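DUF4348 domain-containing protein (Bacteroides fragilis, PDB 3SBU) is of unknown function but carries an NTF2-like, cystatin-like fold and may be a bacterial lipoprotein. Local coordinates at residues Ile146-Asn149 with Val155-Phe158; Glu39-Phe44 with Thr110-Glu115. All coordinates share one frame; numbering follows the deposited sequence.

Interaction 1: residues Ile146-Asn149 with Val155-Phe158; sequences IEEN and VEFF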
ATOM      1  N   ILE A 146      21.208   9.853  24.651  1.00 49.63           N
ATOM      2  CA  ILE A 146      20.219   8.768  24.715  1.00 48.96           C
ATOM      3  C   ILE A 146      20.651   7.813  25.840  1.00 55.15           C
ATOM      4  O   ILE A 146      21.845   7.550  26.001  1.00 53.62           O
ATOM      5  CB  ILE A 146      19.997   8.005  23.368  1.00 50.90           C
ATOM      6  CG1 ILE A 146      21.321   7.336  22.863  1.00 52.91           C
ATOM      7  CG2 ILE A 146      19.319   8.884  22.303  1.00 50.13           C
ATOM      8  CD1 ILE A 146      21.206   6.274  21.633  1.00 57.14           C
ATOM      9  N   GLU A 147      19.691   7.294  26.608  1.00 57.06           N
ATOM     10  CA  GLU A 147      20.041   6.332  27.658  1.00 59.74           C
ATOM     11  C   GLU A 147      20.320   4.938  27.054  1.00 62.93           C
ATOM     12  O   GLU A 147      19.653   4.498  26.117  1.00 61.16           O
ATOM     13  CB  GLU A 147      18.973   6.269  28.763  1.00 61.63           C
ATOM     14  CG  GLU A 147      19.598   6.123  30.152  1.00 78.99           C
ATOM     15  CD  GLU A 147      20.702   7.100  30.544  1.00 95.31           C
ATOM     16  OE1 GLU A 147      20.457   8.329  30.505  1.00 75.97           O
ATOM     17  OE2 GLU A 147      21.808   6.631  30.906  1.00 82.66           O
ATOM     18  N   GLU A 148      21.345   4.290  27.549  1.00 60.75           N
ATOM     19  CA  GLU A 148      21.716   2.983  27.037  1.00 60.70           C
ATOM     20  C   GLU A 148      21.834   1.962  28.176  1.00 66.13           C
ATOM     21  O   GLU A 148      21.978   2.345  29.337  1.00 67.73           O
ATOM     22  CB  GLU A 148      23.016   3.084  26.215  1.00 62.28           C
ATOM     23  CG  GLU A 148      22.693   3.437  24.769  1.00 70.62           C
ATOM     24  CD  GLU A 148      23.808   3.689  23.775  1.00 84.81           C
ATOM     25  OE1 GLU A 148      24.983   3.797  24.191  1.00 66.57           O
ATOM     26  OE2 GLU A 148      23.496   3.801  22.569  1.00 82.58           O
ATOM     27  N   ASN A 149      21.738   0.670  27.839  1.00 62.02           N
ATOM     28  CA  ASN A 149      21.850  -0.440  28.787  1.00 62.71           C
ATOM     29  C   ASN A 149      22.645  -1.598  28.136  1.00 66.57           C
ATOM     30  O   ASN A 149      23.297  -1.402  27.102  1.00 65.83           O
ATOM     31  CB  ASN A 149      20.447  -0.880  29.305  1.00 61.75           C
ATOM     32  CG  ASN A 149      19.456  -1.233  28.226  1.00 88.54           C
ATOM     33  OD1 ASN A 149      19.585  -2.232  27.530  1.00 81.68           O
ATOM     34  ND2 ASN A 149      18.426  -0.431  28.071  1.00 87.77           N
ATOM     35  N   VAL A 155      17.267   2.938  19.325  1.00 39.32           N
ATOM     36  CA  VAL A 155      17.618   4.097  18.497  1.00 40.70           C
ATOM     37  C   VAL A 155      18.741   3.754  17.533  1.00 48.56           C
ATOM     38  O   VAL A 155      18.646   4.048  16.329  1.00 49.83           O
ATOM     39  CB  VAL A 155      17.967   5.321  19.383  1.00 44.93           C
ATOM     40  CG1 VAL A 155      18.518   6.484  18.546  1.00 45.72           C
ATOM     41  CG2 VAL A 155      16.742   5.767  20.190  1.00 43.79           C
ATOM     42  N   GLU A 156      19.781   3.100  18.060  1.00 45.51           N
ATOM     43  CA  GLU A 156      20.936   2.733  17.270  1.00 46.71           C
ATOM     44  C   GLU A 156      20.549   1.629  16.327  1.00 48.73           C
ATOM     45  O   GLU A 156      20.949   1.694  15.176  1.00 47.56           O
ATOM     46  CB  GLU A 156      22.139   2.358  18.151  1.00 49.16           C
ATOM     47  CG  GLU A 156      22.518   3.502  19.091  1.00 67.84           C
ATOM     48  CD  GLU A 156      23.955   3.986  19.053  1.00 95.32           C
ATOM     49  OE1 GLU A 156      24.293   4.804  18.164  1.00106.96           O
ATOM     50  OE2 GLU A 156      24.729   3.588  19.953  1.00 72.26           O
ATOM     51  N   PHE A 157      19.732   0.649  16.764  1.00 44.60           N
ATOM     52  CA  PHE A 157      19.251  -0.404  15.871  1.00 42.74           C
ATOM     53  C   PHE A 157      18.441   0.238  14.715  1.00 44.16           C
ATOM     54  O   PHE A 157      18.609  -0.151  13.553  1.00 44.22           O
ATOM     55  CB  PHE A 157      18.380  -1.430  16.647  1.00 42.17           C
ATOM     56  CG  PHE A 157      17.259  -2.033  15.820  1.00 41.35           C
ATOM     57  CD1 PHE A 157      17.496  -3.131  15.007  1.00 43.20           C
ATOM     58  CD2 PHE A 157      15.980  -1.468  15.821  1.00 39.72           C
ATOM     59  CE1 PHE A 157      16.481  -3.671  14.218  1.00 42.92           C
ATOM     60  CE2 PHE A 157      14.969  -1.989  15.004  1.00 40.83           C
ATOM     61  CZ  PHE A 157      15.219  -3.108  14.232  1.00 39.79           C
ATOM     62  N   PHE A 158      17.553   1.199  15.052  1.00 39.75           N
ATOM     63  CA  PHE A 158      16.665   1.827  14.075  1.00 39.79           C
ATOM     64  C   PHE A 158      17.438   2.534  12.962  1.00 44.39           C
ATOM     65  O   PHE A 158      17.054   2.388  11.802  1.00 43.86           O
ATOM     66  CB  PHE A 158      15.635   2.783  14.698  1.00 40.79           C
ATOM     67  CG  PHE A 158      14.610   3.186  13.651  1.00 42.02           C
ATOM     68  CD1 PHE A 158      13.605   2.301  13.262  1.00 44.39           C
ATOM     69  CD2 PHE A 158      14.718   4.409  12.977  1.00 44.68           C
ATOM     70  CE1 PHE A 158      12.692   2.651  12.259  1.00 45.98           C
ATOM     71  CE2 PHE A 158      13.804   4.760  11.970  1.00 48.01           C
ATOM     72  CZ  PHE A 158      12.800   3.876  11.617  1.00 45.27           C
TER
HETATM   73  O   HOH W   1      27.101   3.913  21.945  1.00 61.10           O
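Ile146 meets Val155 and Glu156 where the loop after strand 136-143 passes the first turn of helix 154-163. This is a strand-to-helix connection in a domain of the NTF2 clan, and it packs at the surface.

The apolar part is carried by one methyl group. Ile146 and Val155 reach toward each other tip to tip, and Ile146 CD1 lies 4.1 Å from Val155 CB. The same methyl is 4.0 Å from Glu156 CG, so the aliphatic base of the glutamate extends the patch. CG1 of Ile146 sits between its own backbone N and carbonyl carbon (chi1 60°). From there an extended chain carries CD1 to the helix. Val124 and Asp153 also touch the Ile146 side chain.

The polar part brings two acids close together. Glu148 and Glu156 cross at about a right angle, and their carboxylate planes are 31° apart. Glu148 OE2 is 2.9 Å from Glu156 OE2. Both atoms are acceptors, so two full negative charges would be unfavourable at this spacing. One of the acids may be protonated, though no proton is located. The Glu156 side chain also touches Arg122, and a glycerol lies near it.

One water bridges the two acids. It donates to Glu148 OE1 at 3.1 Å and to Glu156 OE2 at 3.1 Å.

Interaction 2: residues Glu39-Phe44 with Thr110-Glu115; sequences ESFDDF and TSVQVE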
ATOM      1  N   GLU A  39      -6.936  24.571  21.991  1.00 85.79           N
ATOM      2  CA  GLU A  39      -7.917  23.545  22.375  0.50 83.51           C
ATOM      3  C   GLU A  39      -7.246  22.164  22.528  1.00 83.36           C
ATOM      4  O   GLU A  39      -7.692  21.346  23.344  1.00 82.93           O
ATOM      5  CB  GLU A  39      -9.074  23.486  21.360  0.50 85.51           C
ATOM      6  CG  GLU A  39     -10.058  24.646  21.500  0.50 97.66           C
ATOM      7  CD  GLU A  39     -11.029  24.915  20.362  0.50109.06           C
ATOM      8  OE1 GLU A  39     -10.815  24.405  19.237  0.50 97.02           O
ATOM      9  OE2 GLU A  39     -11.994  25.679  20.591  0.50 99.86           O
ATOM     10  N   SER A  40      -6.167  21.923  21.761  1.00 74.88           N
ATOM     11  CA  SER A  40      -5.373  20.706  21.786  1.00 70.66           C
ATOM     12  C   SER A  40      -3.932  21.044  21.429  1.00 71.87           C
ATOM     13  O   SER A  40      -3.675  22.026  20.728  1.00 72.79           O
ATOM     14  CB  SER A  40      -5.945  19.639  20.851  1.00 71.32           C
ATOM     15  OG  SER A  40      -5.564  19.809  19.498  1.00 79.29           O
ATOM     16  N   PHE A  41      -2.999  20.232  21.919  1.00 65.15           N
ATOM     17  CA  PHE A  41      -1.579  20.391  21.670  1.00 63.65           C
ATOM     18  C   PHE A  41      -1.260  20.210  20.184  1.00 69.27           C
ATOM     19  O   PHE A  41      -0.493  21.008  19.642  1.00 70.42           O
ATOM     20  CB  PHE A  41      -0.741  19.413  22.518  1.00 61.79           C
ATOM     21  CG  PHE A  41       0.739  19.648  22.315  1.00 61.68           C
ATOM     22  CD1 PHE A  41       1.381  20.714  22.934  1.00 65.63           C
ATOM     23  CD2 PHE A  41       1.472  18.854  21.440  1.00 60.84           C
ATOM     24  CE1 PHE A  41       2.732  20.974  22.695  1.00 66.61           C
ATOM     25  CE2 PHE A  41       2.826  19.117  21.202  1.00 63.57           C
ATOM     26  CZ  PHE A  41       3.450  20.159  21.849  1.00 62.95           C
ATOM     27  N   ASP A  42      -1.831  19.166  19.545  1.00 65.14           N
ATOM     28  CA  ASP A  42      -1.617  18.828  18.136  1.00 65.77           C
ATOM     29  C   ASP A  42      -1.992  19.986  17.190  1.00 74.06           C
ATOM     30  O   ASP A  42      -1.264  20.212  16.214  1.00 75.01           O
ATOM     31  CB  ASP A  42      -2.386  17.547  17.763  1.00 65.67           C
ATOM     32  CG  ASP A  42      -1.814  16.273  18.380  1.00 75.18           C
ATOM     33  OD1 ASP A  42      -0.628  16.286  18.782  1.00 72.42           O
ATOM     34  OD2 ASP A  42      -2.568  15.258  18.480  1.00 86.22           O
ATOM     35  N   ASP A  43      -3.096  20.722  17.488  1.00 72.05           N
ATOM     36  CA  ASP A  43      -3.513  21.889  16.697  1.00 75.74           C
ATOM     37  C   ASP A  43      -2.547  23.049  16.924  1.00 79.46           C
ATOM     38  O   ASP A  43      -2.130  23.694  15.959  1.00 80.34           O
ATOM     39  CB  ASP A  43      -4.956  22.347  17.024  1.00 80.08           C
ATOM     40  CG  ASP A  43      -6.062  21.368  16.676  1.00 95.09           C
ATOM     41  OD1 ASP A  43      -6.025  20.797  15.561  1.00 95.42           O
ATOM     42  OD2 ASP A  43      -6.997  21.218  17.490  1.00104.60           O
ATOM     43  N   PHE A  44      -2.191  23.307  18.208  1.00 74.20           N
ATOM     44  CA  PHE A  44      -1.282  24.380  18.603  1.00 75.01           C
ATOM     45  C   PHE A  44       0.093  24.218  17.966  1.00 78.14           C
ATOM     46  O   PHE A  44       0.615  25.188  17.413  1.00 80.45           O
ATOM     47  CB  PHE A  44      -1.129  24.467  20.144  1.00 75.29           C
ATOM     48  CG  PHE A  44       0.154  25.139  20.594  1.00 76.25           C
ATOM     49  CD1 PHE A  44       0.285  26.522  20.558  1.00 81.45           C
ATOM     50  CD2 PHE A  44       1.249  24.385  20.988  1.00 75.72           C
ATOM     51  CE1 PHE A  44       1.480  27.139  20.932  1.00 83.29           C
ATOM     52  CE2 PHE A  44       2.453  25.005  21.340  1.00 79.14           C
ATOM     53  CZ  PHE A  44       2.553  26.379  21.327  1.00 80.01           C
ATOM     54  N   THR A 110      -1.580  19.402  30.251  1.00 64.11           N
ATOM     55  CA  THR A 110      -1.177  20.796  30.459  1.00 66.98           C
ATOM     56  C   THR A 110       0.351  20.958  30.311  1.00 71.71           C
ATOM     57  O   THR A 110       0.867  22.073  30.394  1.00 74.22           O
ATOM     58  CB  THR A 110      -1.685  21.335  31.803  1.00 77.79           C
ATOM     59  OG1 THR A 110      -1.113  20.572  32.859  1.00 79.83           O
ATOM     60  CG2 THR A 110      -3.214  21.324  31.907  1.00 74.42           C
ATOM     61  N   SER A 111       1.064  19.851  30.079  1.00 66.01           N
ATOM     62  CA  SER A 111       2.501  19.842  29.823  1.00 65.29           C
ATOM     63  C   SER A 111       2.812  18.695  28.857  1.00 63.83           C
ATOM     64  O   SER A 111       2.434  17.548  29.102  1.00 61.65           O
ATOM     65  CB  SER A 111       3.319  19.765  31.112  1.00 71.08           C
ATOM     66  OG  SER A 111       3.303  18.473  31.690  1.00 83.90           O
ATOM     67  N   VAL A 112       3.392  19.046  27.698  1.00 56.69           N
ATOM     68  CA  VAL A 112       3.745  18.134  26.609  1.00 51.81           C
ATOM     69  C   VAL A 112       5.157  18.496  26.131  1.00 56.82           C
ATOM     70  O   VAL A 112       5.519  19.672  26.136  1.00 60.04           O
ATOM     71  CB  VAL A 112       2.699  18.210  25.452  1.00 53.76           C
ATOM     72  CG1 VAL A 112       3.114  17.348  24.277  1.00 51.49           C
ATOM     73  CG2 VAL A 112       1.299  17.815  25.923  1.00 52.61           C
ATOM     74  N   GLN A 113       5.951  17.505  25.722  1.00 49.83           N
ATOM     75  CA  GLN A 113       7.282  17.770  25.191  1.00 49.33           C
ATOM     76  C   GLN A 113       7.399  17.244  23.788  1.00 51.53           C
ATOM     77  O   GLN A 113       6.855  16.189  23.475  1.00 49.52           O
ATOM     78  CB  GLN A 113       8.407  17.175  26.059  1.00 49.60           C
ATOM     79  CG  GLN A 113       8.449  17.703  27.487  1.00 58.70           C
ATOM     80  CD  GLN A 113       7.549  16.895  28.392  1.00 69.19           C
ATOM     81  OE1 GLN A 113       7.628  15.674  28.430  1.00 61.78           O
ATOM     82  NE2 GLN A 113       6.647  17.553  29.103  1.00 59.31           N
ATOM     83  N   VAL A 114       8.110  17.988  22.940  1.00 48.53           N
ATOM     84  CA  VAL A 114       8.425  17.580  21.578  1.00 46.66           C
ATOM     85  C   VAL A 114       9.896  17.203  21.594  1.00 48.65           C
ATOM     86  O   VAL A 114      10.701  17.882  22.234  1.00 48.78           O
ATOM     87  CB  VAL A 114       8.055  18.641  20.520  1.00 52.26           C
ATOM     88  CG1 VAL A 114       8.533  18.216  19.126  1.00 51.80           C
ATOM     89  CG2 VAL A 114       6.542  18.878  20.511  1.00 51.66           C
ATOM     90  N   GLU A 115      10.229  16.074  20.972  1.00 44.29           N
ATOM     91  CA  GLU A 115      11.607  15.567  20.958  1.00 44.45           C
ATOM     92  C   GLU A 115      12.140  15.322  19.575  1.00 49.33           C
ATOM     93  O   GLU A 115      11.404  14.863  18.702  1.00 49.63           O
ATOM     94  CB  GLU A 115      11.740  14.228  21.725  1.00 43.72           C
ATOM     95  CG  GLU A 115      11.146  14.193  23.128  1.00 52.99           C
ATOM     96  CD  GLU A 115      10.808  12.827  23.707  1.00 66.03           C
ATOM     97  OE1 GLU A 115      11.123  11.794  23.069  1.00 52.40           O
ATOM     98  OE2 GLU A 115      10.195  12.795  24.798  1.00 60.84           O
TER
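The Phe41 side chain swings its CG opposite the backbone N (chi1 -176°) and sends the ring from the start of helix 41-50 toward Val112 and Val114. Val112 has chi1 176°, which places CG1 over the ring. CG2 of Val114 meets the ring edge.

Two valines of one strand thus hold the ring in different ways. Val112 CG1 makes a CH-pi contact over the centre of one face. It stands 3.5 Å from the centroid of the Phe41 ring, only 11° off the normal. Val112 CB also packs on the ring, 3.8 Å from Phe41 CD1. Val114 CG2 comes in the ring plane instead and meets Phe41 CZ at 3.6 Å. A face contact and an edge contact together should limit how the ring can tilt.

All three side chains are buried. Phe129 and Trp136 meet the Phe41 ring edge-to-face, and Ile214 from strand 212-215, at one edge of the sheet within this chain, touches both Phe41 and Val112.

The helix start is capped by Ser40. Its OG accepts a weak bond from Asp43 N, 3.3 Å away. The backbone N atoms of Phe41 and Asp42 hydrogen-bond to a glycerol, the bond to Asp42 being weak.

Gln113, between the two valines, starts off on the side away from the helix, and its OE1 is hydrogen-bonded to Asn215 ND2. The arrangement is a helix packed on one face of a mixed sheet through an aromatic residue, as in the NTF2-like, cystatin-like fold.

How the interactions relate
Interaction 2 joins the first helix, 41-50, to strand 111-116. Interaction 1 follows later in the chain, in the loop after strand 136-143 and at the start of helix 154-163. Strands 111-116 and 136-143 belong to the same mixed sheet, with strand 128-131 between them. The centres of the two interactions are 25 Å apart, on opposite sides of the chain's centre. Their nearest atoms are about 9 Å apart, so they do not touch. Interaction 2 belongs to the buried packing of a helix on the sheet. Interaction 1 belongs to a surface connection to the next helix. They are separate parts of one domain. Neither involves the other protein chain of the assembly.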